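Local coordinates for lipoprotein (Colwellia psychrerythraea, PDB 3O0Y) that is of unknown function but, as a DUF885-family putative lipoprotein of the peptidase MA clan, may be related to metallopeptidases, at residues A[34-37]-A[38-41]; A[40-43]-A[44-48]; A[47-50]-A[51-54]; A[62-65]-A[66-69]. One frame throughout, in Å; residues are numbered along the deposited sequence.

Contact 1 (A[34-37]-A[38-41])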
# COMPACT_ATOMS: atom_id res chain seq x y z
N LEU A 34 -22.82 -12.80 -7.94
CA LEU A 34 -21.64 -13.27 -7.21
C LEU A 34 -20.64 -12.14 -6.91
O LEU A 34 -20.01 -12.11 -5.82
CB LEU A 34 -20.92 -14.40 -7.97
CG LEU A 34 -21.71 -15.69 -7.93
CD1 LEU A 34 -21.36 -16.63 -9.14
CD2 LEU A 34 -21.54 -16.46 -6.53
N TYR A 35 -20.50 -11.25 -7.87
CA TYR A 35 -19.54 -10.14 -7.70
C TYR A 35 -20.03 -9.18 -6.65
O TYR A 35 -19.27 -8.67 -5.81
CB TYR A 35 -19.35 -9.36 -8.98
CG TYR A 35 -18.87 -10.12 -10.24
CD1 TYR A 35 -18.22 -11.34 -10.18
CD2 TYR A 35 -19.12 -9.60 -11.47
CE1 TYR A 35 -17.87 -12.01 -11.31
CE2 TYR A 35 -18.72 -10.24 -12.64
CZ TYR A 35 -18.06 -11.44 -12.57
OH TYR A 35 -17.69 -12.17 -13.72
N LEU A 36 -21.34 -8.96 -6.63
CA LEU A 36 -21.99 -8.19 -5.57
C LEU A 36 -21.88 -8.83 -4.21
O LEU A 36 -21.59 -8.16 -3.18
CB LEU A 36 -23.45 -7.95 -5.92
CG LEU A 36 -24.15 -6.92 -5.00
CD1 LEU A 36 -23.53 -5.45 -5.13
CD2 LEU A 36 -25.67 -6.89 -5.34
N GLN A 37 -22.10 -10.15 -4.17
CA GLN A 37 -22.00 -10.86 -2.94
C GLN A 37 -20.58 -10.78 -2.33
O GLN A 37 -20.40 -10.65 -1.12
CB GLN A 37 -22.39 -12.31 -3.15
CG GLN A 37 -22.36 -13.11 -1.85
CD GLN A 37 -22.53 -14.64 -2.09
OE1 GLN A 37 -22.88 -15.09 -3.20
NE2 GLN A 37 -22.19 -15.44 -1.06
N ALA A 38 -19.57 -10.94 -3.17
CA ALA A 38 -18.18 -10.72 -2.77
C ALA A 38 -17.92 -9.32 -2.18
O ALA A 38 -17.35 -9.20 -1.10
CB ALA A 38 -17.16 -11.01 -3.93
N LYS A 39 -18.34 -8.30 -2.92
CA LYS A 39 -18.21 -6.95 -2.39
C LYS A 39 -18.86 -6.80 -1.00
O LYS A 39 -18.22 -6.30 -0.07
CB LYS A 39 -18.86 -6.02 -3.38
CG LYS A 39 -18.98 -4.61 -2.81
CD LYS A 39 -19.71 -3.77 -3.82
CE LYS A 39 -20.98 -3.29 -3.48
NZ LYS A 39 -21.40 -2.03 -4.30
N GLN A 40 -20.12 -7.22 -0.87
CA GLN A 40 -20.91 -6.93 0.34
C GLN A 40 -20.40 -7.76 1.52
O GLN A 40 -20.30 -7.25 2.65
CB GLN A 40 -22.41 -7.11 0.05
CG GLN A 40 -22.89 -6.10 -0.99
CD GLN A 40 -24.37 -6.00 -1.14
OE1 GLN A 40 -25.10 -6.97 -0.97
NE2 GLN A 40 -24.83 -4.82 -1.53
N SER A 41 -20.01 -8.97 1.26
CA SER A 41 -19.55 -9.84 2.32
C SER A 41 -18.17 -9.41 2.85
O SER A 41 -17.94 -9.45 4.07
CB SER A 41 -19.46 -11.28 1.88
OG SER A 41 -20.76 -11.79 1.79
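Gln37 O is held twice by Ser41, one turn further on: the backbone N of Ser41 donates to it at 2.9 Å, and Ser41 OG adds a weak bond to Gln37 O at 3.1 Å. The amide bond is moderately bent, 154° at the hydrogen, and meets the oxygen tilted out of the carbonyl plane. With chi1 at -74°, OG lies beside its own backbone N, which turns the hydroxyl back toward the preceding turn. The stronger partner of that hydroxyl is Glu82 on helix 73-92, whose OE2 also takes a bond from Gln37 NE2, reached by an extended chain, so that two polar ends converge on one carboxylate oxygen and probably stabilise its negative charge.

On another flank, Leu36 touches both Lys39 and Gln40. Its CD1 rests 3.7 Å from Lys39 CE, an apolar touch against the aliphatic part of the lysine, while its CG lies 4.0 Å from Gln40 CD, the two side chains crossing obliquely. In the backbone, Leu36 O receives Gln40 N almost head-on, and Gln40 CG sits only 3.3 Å from that same Leu36 O. Gln40 NE2 is hydrogen-bonded to Asp59 O. Tyr35 and Ala38 turn to helix 100-117, the tyrosine also touching Ile90. The regular i to i+4 bonding, with these two residues buried against other parts of the chain, is that of an alpha-helix packed on one side within a multi-helix fold.

Contact 2 (A[40-43]-A[44-48])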
# COMPACT_ATOMS: atom_id res chain seq x y z
N GLN A 40 -20.12 -7.22 -0.87
CA GLN A 40 -20.91 -6.93 0.34
C GLN A 40 -20.40 -7.76 1.52
O GLN A 40 -20.30 -7.25 2.65
CB GLN A 40 -22.41 -7.11 0.05
CG GLN A 40 -22.89 -6.10 -0.99
CD GLN A 40 -24.37 -6.00 -1.14
OE1 GLN A 40 -25.10 -6.97 -0.97
NE2 GLN A 40 -24.83 -4.82 -1.53
N SER A 41 -20.01 -8.97 1.26
CA SER A 41 -19.55 -9.84 2.32
C SER A 41 -18.17 -9.41 2.85
O SER A 41 -17.94 -9.45 4.07
CB SER A 41 -19.46 -11.28 1.88
OG SER A 41 -20.76 -11.79 1.79
N LEU A 42 -17.27 -9.04 1.96
CA LEU A 42 -15.94 -8.61 2.38
C LEU A 42 -16.11 -7.35 3.22
O LEU A 42 -15.55 -7.27 4.33
CB LEU A 42 -15.06 -8.31 1.17
CG LEU A 42 -13.65 -7.84 1.48
CD1 LEU A 42 -12.85 -8.81 2.38
CD2 LEU A 42 -12.93 -7.44 0.14
N PHE A 43 -16.81 -6.37 2.66
CA PHE A 43 -16.91 -5.09 3.36
C PHE A 43 -17.75 -5.10 4.66
O PHE A 43 -17.44 -4.33 5.57
CB PHE A 43 -17.37 -4.00 2.45
CG PHE A 43 -16.31 -3.50 1.56
CD1 PHE A 43 -16.34 -3.73 0.20
CD2 PHE A 43 -15.23 -2.79 2.10
CE1 PHE A 43 -15.32 -3.23 -0.62
CE2 PHE A 43 -14.29 -2.24 1.31
CZ PHE A 43 -14.31 -2.47 -0.07
N LYS A 44 -18.77 -5.94 4.75
CA LYS A 44 -19.45 -6.11 6.04
C LYS A 44 -18.51 -6.57 7.14
O LYS A 44 -18.69 -6.23 8.29
CB LYS A 44 -20.55 -7.18 5.96
CG LYS A 44 -21.78 -6.91 5.18
CD LYS A 44 -22.53 -8.34 5.02
CE LYS A 44 -23.51 -8.44 3.79
NZ LYS A 44 -23.58 -9.80 3.07
N GLN A 45 -17.55 -7.40 6.78
CA GLN A 45 -16.57 -7.93 7.71
C GLN A 45 -15.29 -7.09 7.83
O GLN A 45 -14.37 -7.41 8.59
CB GLN A 45 -16.25 -9.36 7.32
CG GLN A 45 -17.50 -10.20 7.41
CD GLN A 45 -17.29 -11.61 7.03
OE1 GLN A 45 -17.77 -12.04 5.95
NE2 GLN A 45 -16.63 -12.36 7.87
N ARG A 46 -15.22 -6.04 7.00
CA ARG A 46 -14.10 -5.12 6.99
C ARG A 46 -14.66 -3.71 6.95
O ARG A 46 -14.39 -2.91 6.02
CB ARG A 46 -13.15 -5.37 5.80
CG ARG A 46 -12.43 -6.67 5.89
CD ARG A 46 -11.37 -6.66 6.96
NE ARG A 46 -10.56 -7.87 7.01
CZ ARG A 46 -10.83 -8.93 7.78
NH1 ARG A 46 -11.95 -9.00 8.49
NH2 ARG A 46 -9.99 -9.95 7.82
N ALA A 47 -15.46 -3.40 7.98
CA ALA A 47 -16.26 -2.14 7.97
C ALA A 47 -15.37 -0.88 7.98
O ALA A 47 -15.76 0.16 7.44
CB ALA A 47 -17.27 -2.11 9.12
N LEU A 48 -14.15 -0.96 8.53
CA LEU A 48 -13.22 0.18 8.47
C LEU A 48 -12.68 0.43 7.07
O LEU A 48 -12.56 1.57 6.65
CB LEU A 48 -12.07 -0.01 9.45
CG LEU A 48 -12.78 0.34 10.76
CD1 LEU A 48 -13.01 -0.71 11.77
CD2 LEU A 48 -12.72 1.76 11.18
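The Phe43 ring meets Arg46 O at its edge, near the ring plane, with CD2 of Phe43 4.0 Å from that oxygen. Beyond the junction the same ring packs on Ser49, Ala50 and Tyr53 of the next helix. The second flat group, the guanidinium of Arg46, bonds back through NH1 to Gln45 O at 2.9 Å; the oxygen lies within 8° of the guanidinium plane, whereas the donor stands above the carbonyl plane. Its NH2 makes a salt bridge to Glu76 and a bond to Ile127 O, so the group has several partners to fix its rotation. Closer to the backbone, Arg46 CG touches Leu42 CD1 at 4.1 Å.

Lys44 runs back over the previous turn. Chi1 of -70° sets CG beside the backbone N and brings it 3.0 Å from Gln40 O, which also accepts the Lys44 amide at 2.9 Å. Farther out, Lys44 CE lies 4.1 Å from Gln40 CB. An alanine here would probably uncover much of Gln40 O, keeping only CB and the amide beside it, and lose the touches on Ile60 and Gln62. The bonding then decays: Gln45 N reaches both Ser41 O and Leu42 O, each weakly, and Arg46 N gives Phe43 O a weak bond at 3.1 Å. The weakening bonds, with Arg46 at the N-cap position of the next helix, mark the short junction between helices 27-44 and 47-53.

Contact 3 (A[47-50]-A[51-54]); sequences ALSA and TMYG
Tyr53 leans back toward Ser49 O. Its CB stands 3.9 Å from Ser49 O and about as far from Ala50 O; CG follows at a similar distance from Ser49 O, and CD2 comes closest, 3.5 Å from Ser49 O, which approaches the ring obliquely. Chi1 of -81° puts CG beside the backbone N and so directs the ring along the preceding turn. Beyond CD2 the ring leaves the two segments and packs on Phe43 and Ile463.

The amide of Tyr53 also serves two oxygens: it donates to Ser49 O at 3.1 Å and, weakly, to Ala50 O. Two residues earlier the bonding is more regular, with Thr51 N giving Ala47 O a nearly straight bond (168°). Thr51 CB sits 3.5 Å from Leu48 O, while its OG1 bonds to Arg170 NH1 of helix 161-172. Met52 CB lies 3.3 Å from Ser49 O, in the ordinary spacing of a helical turn.

Beyond Tyr53 the chain turns. Gly54 N donates to Thr51 O at 3.0 Å, and the positive phi of 75° at Gly54, readily adopted without a side chain, ends helix 47-53 in a Schellman motif.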
# COMPACT_ATOMS: atom_id res chain seq x y z
N ALA A 47 -15.46 -3.40 7.98
CA ALA A 47 -16.26 -2.14 7.97
C ALA A 47 -15.37 -0.88 7.98
O ALA A 47 -15.76 0.16 7.44
CB ALA A 47 -17.27 -2.11 9.12
N LEU A 48 -14.15 -0.96 8.53
CA LEU A 48 -13.22 0.18 8.47
C LEU A 48 -12.68 0.43 7.07
O LEU A 48 -12.56 1.57 6.65
CB LEU A 48 -12.07 -0.01 9.45
CG LEU A 48 -12.78 0.34 10.76
CD1 LEU A 48 -13.01 -0.71 11.77
CD2 LEU A 48 -12.72 1.76 11.18
N SER A 49 -12.43 -0.62 6.30
CA SER A 49 -12.17 -0.45 4.86
C SER A 49 -13.34 0.19 4.11
O SER A 49 -13.16 1.04 3.24
CB SER A 49 -11.75 -1.81 4.21
OG SER A 49 -10.44 -2.12 4.68
N ALA A 50 -14.57 -0.21 4.44
CA ALA A 50 -15.75 0.40 3.88
C ALA A 50 -15.70 1.89 4.16
O ALA A 50 -15.88 2.72 3.26
CB ALA A 50 -17.05 -0.22 4.50
N THR A 51 -15.50 2.25 5.44
CA THR A 51 -15.35 3.69 5.78
C THR A 51 -14.24 4.43 4.97
O THR A 51 -14.46 5.56 4.50
CB THR A 51 -15.10 3.84 7.30
OG1 THR A 51 -16.23 3.28 7.99
CG2 THR A 51 -14.84 5.36 7.66
N MET A 52 -13.09 3.78 4.80
CA MET A 52 -11.96 4.32 4.03
C MET A 52 -12.41 4.71 2.62
O MET A 52 -12.08 5.81 2.12
CB MET A 52 -10.80 3.27 3.99
CG MET A 52 -9.47 3.74 3.61
SD MET A 52 -8.24 2.36 3.68
CE MET A 52 -8.98 1.21 2.52
N TYR A 53 -13.25 3.88 1.99
CA TYR A 53 -13.70 4.15 0.63
C TYR A 53 -14.96 4.99 0.55
O TYR A 53 -15.37 5.49 -0.53
CB TYR A 53 -13.94 2.84 -0.08
CG TYR A 53 -12.69 2.27 -0.58
CD1 TYR A 53 -11.97 2.99 -1.52
CD2 TYR A 53 -12.23 1.08 -0.15
CE1 TYR A 53 -10.84 2.53 -2.03
CE2 TYR A 53 -11.00 0.59 -0.67
CZ TYR A 53 -10.33 1.37 -1.59
OH TYR A 53 -9.13 1.06 -2.22
N GLY A 54 -15.50 5.31 1.72
CA GLY A 54 -16.70 6.11 1.82
C GLY A 54 -17.98 5.37 1.47
O GLY A 54 -18.93 6.00 0.97

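Contact 4 (A[62-65]-A[66-69]); sequences QVIS and SDME
Ile64 O and Asp67 N close a type I beta turn, 2.9 Å apart, in the loop between helices 57-60 and 73-92. The N-H points well at the oxygen, 160° at the hydrogen, but arrives above the carbonyl plane, 63° out of it. This is the close-packed part of the contact. Asp67 CB lies 3.4 Å from Ile64 O, and Ile64 CG2 meets Asp67 OD2 at 3.9 Å, the side chains crossing at about a right angle. On the buried side Ile64 packs against Ala47 and Ala50 of helix 47-53, and Asp67 against Ala47; the backbone O of Asp67 bonds to Arg170 NE.

The other side is bridged by ordered waters. Chi1 of -74° carries the carboxylate back alongside the Val63-Ile64 peptide, yet OD2 stays 3.8 Å from Val63 O, and two acceptors there need donors between them. Water 1 fills that role: it accepts from Ser66 N, donates to Asp67 OD1 at 2.7 Å and reaches Val63 O weakly. Water 2 lies near both Val63 O and Asp67 OD2, but has too few protons for all the acceptors in its reach, so its bonding is doubtful. A leucine in place of Asp67 would probably leave water 1 without its carboxylate acceptor and weaken the bridge from Ser66 N to Val63 O. At the turn's corner the two serine hydroxyls share a third water, which lies 2.6 Å from Ser65 OG and makes a weak, longer bond to Ser66 OG.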
# COMPACT_ATOMS: atom_id res chain seq x y z
N GLN A 62 -26.30 -2.94 4.05
CA GLN A 62 -26.64 -2.73 5.45
C GLN A 62 -25.75 -1.61 6.00
O GLN A 62 -24.73 -1.29 5.43
CB GLN A 62 -26.44 -4.01 6.27
CG GLN A 62 -25.00 -4.42 6.46
CD GLN A 62 -24.86 -5.83 7.00
OE1 GLN A 62 -24.52 -6.03 8.15
NE2 GLN A 62 -25.13 -6.84 6.14
N VAL A 63 -26.14 -1.05 7.14
CA VAL A 63 -25.38 0.10 7.72
C VAL A 63 -24.17 -0.49 8.40
O VAL A 63 -24.28 -1.47 9.16
CB VAL A 63 -26.23 0.85 8.76
CG1 VAL A 63 -25.40 1.95 9.46
CG2 VAL A 63 -27.44 1.47 8.07
N ILE A 64 -23.01 0.06 8.08
CA ILE A 64 -21.78 -0.39 8.73
C ILE A 64 -21.01 0.68 9.46
O ILE A 64 -19.91 0.42 9.95
CB ILE A 64 -20.81 -1.12 7.71
CG1 ILE A 64 -20.51 -0.27 6.46
CG2 ILE A 64 -21.48 -2.42 7.29
CD1 ILE A 64 -19.75 1.06 6.63
N SER A 65 -21.58 1.90 9.50
CA SER A 65 -20.87 3.09 9.91
C SER A 65 -20.43 3.10 11.38
O SER A 65 -19.51 3.84 11.73
CB SER A 65 -21.70 4.34 9.59
OG SER A 65 -23.02 4.17 10.04
N SER A 66 -21.04 2.28 12.23
CA SER A 66 -20.53 2.12 13.57
C SER A 66 -20.15 0.69 13.88
O SER A 66 -19.97 0.33 15.03
CB SER A 66 -21.55 2.61 14.59
OG SER A 66 -22.73 1.87 14.56
N ASP A 67 -19.93 -0.10 12.84
CA ASP A 67 -19.48 -1.46 13.06
C ASP A 67 -17.96 -1.52 13.24
O ASP A 67 -17.19 -0.67 12.75
CB ASP A 67 -19.87 -2.37 11.89
CG ASP A 67 -21.39 -2.71 11.86
OD1 ASP A 67 -22.20 -2.15 12.65
OD2 ASP A 67 -21.76 -3.56 11.01
N MET A 68 -17.55 -2.58 13.90
CA MET A 68 -16.17 -2.88 14.15
C MET A 68 -15.80 -4.17 13.38
O MET A 68 -16.69 -4.95 12.97
CB MET A 68 -15.93 -3.07 15.67
CG MET A 68 -14.44 -3.27 16.09
SD MET A 68 -13.17 -2.16 15.44
CE MET A 68 -13.98 -0.50 15.73
N GLU A 69 -14.50 -4.38 13.17
CA GLU A 69 -13.99 -5.60 12.58
C GLU A 69 -13.55 -6.55 13.72
O GLU A 69 -13.03 -6.09 14.71
CB GLU A 69 -12.79 -5.28 11.74
CG GLU A 69 -13.12 -4.39 10.55
CD GLU A 69 -11.91 -3.89 9.74
OE1 GLU A 69 -10.72 -4.12 10.11
OE2 GLU A 69 -12.16 -3.18 8.70
O HOH W 1 -23.16 0.22 11.90
O HOH W 2 -24.02 -3.93 10.18
O HOH W 3 -24.24 4.00 12.33

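How the contacts relate
The four contacts run in order along the chain. Contact 1 lies within helix 27-44, contact 2 spans its end and the start of helix 47-53, contact 3 lies within that second helix, and contact 4 is the later loop. Contacts 1 and 2 share Gln40 and Ser41, with centres about 10 Å apart; contacts 2 and 3 share Ala47 and Leu48, with centres about 8 Å apart. Contact 4, centred about 8 Å from contact 2 and about 9 Å from contact 3, folds back onto the junction, where Glu69 OE2 probably bonds Leu48 N at 3.0 Å. Contact 4 thus touches the junction and the second helix, while contact 1 lies apart from it.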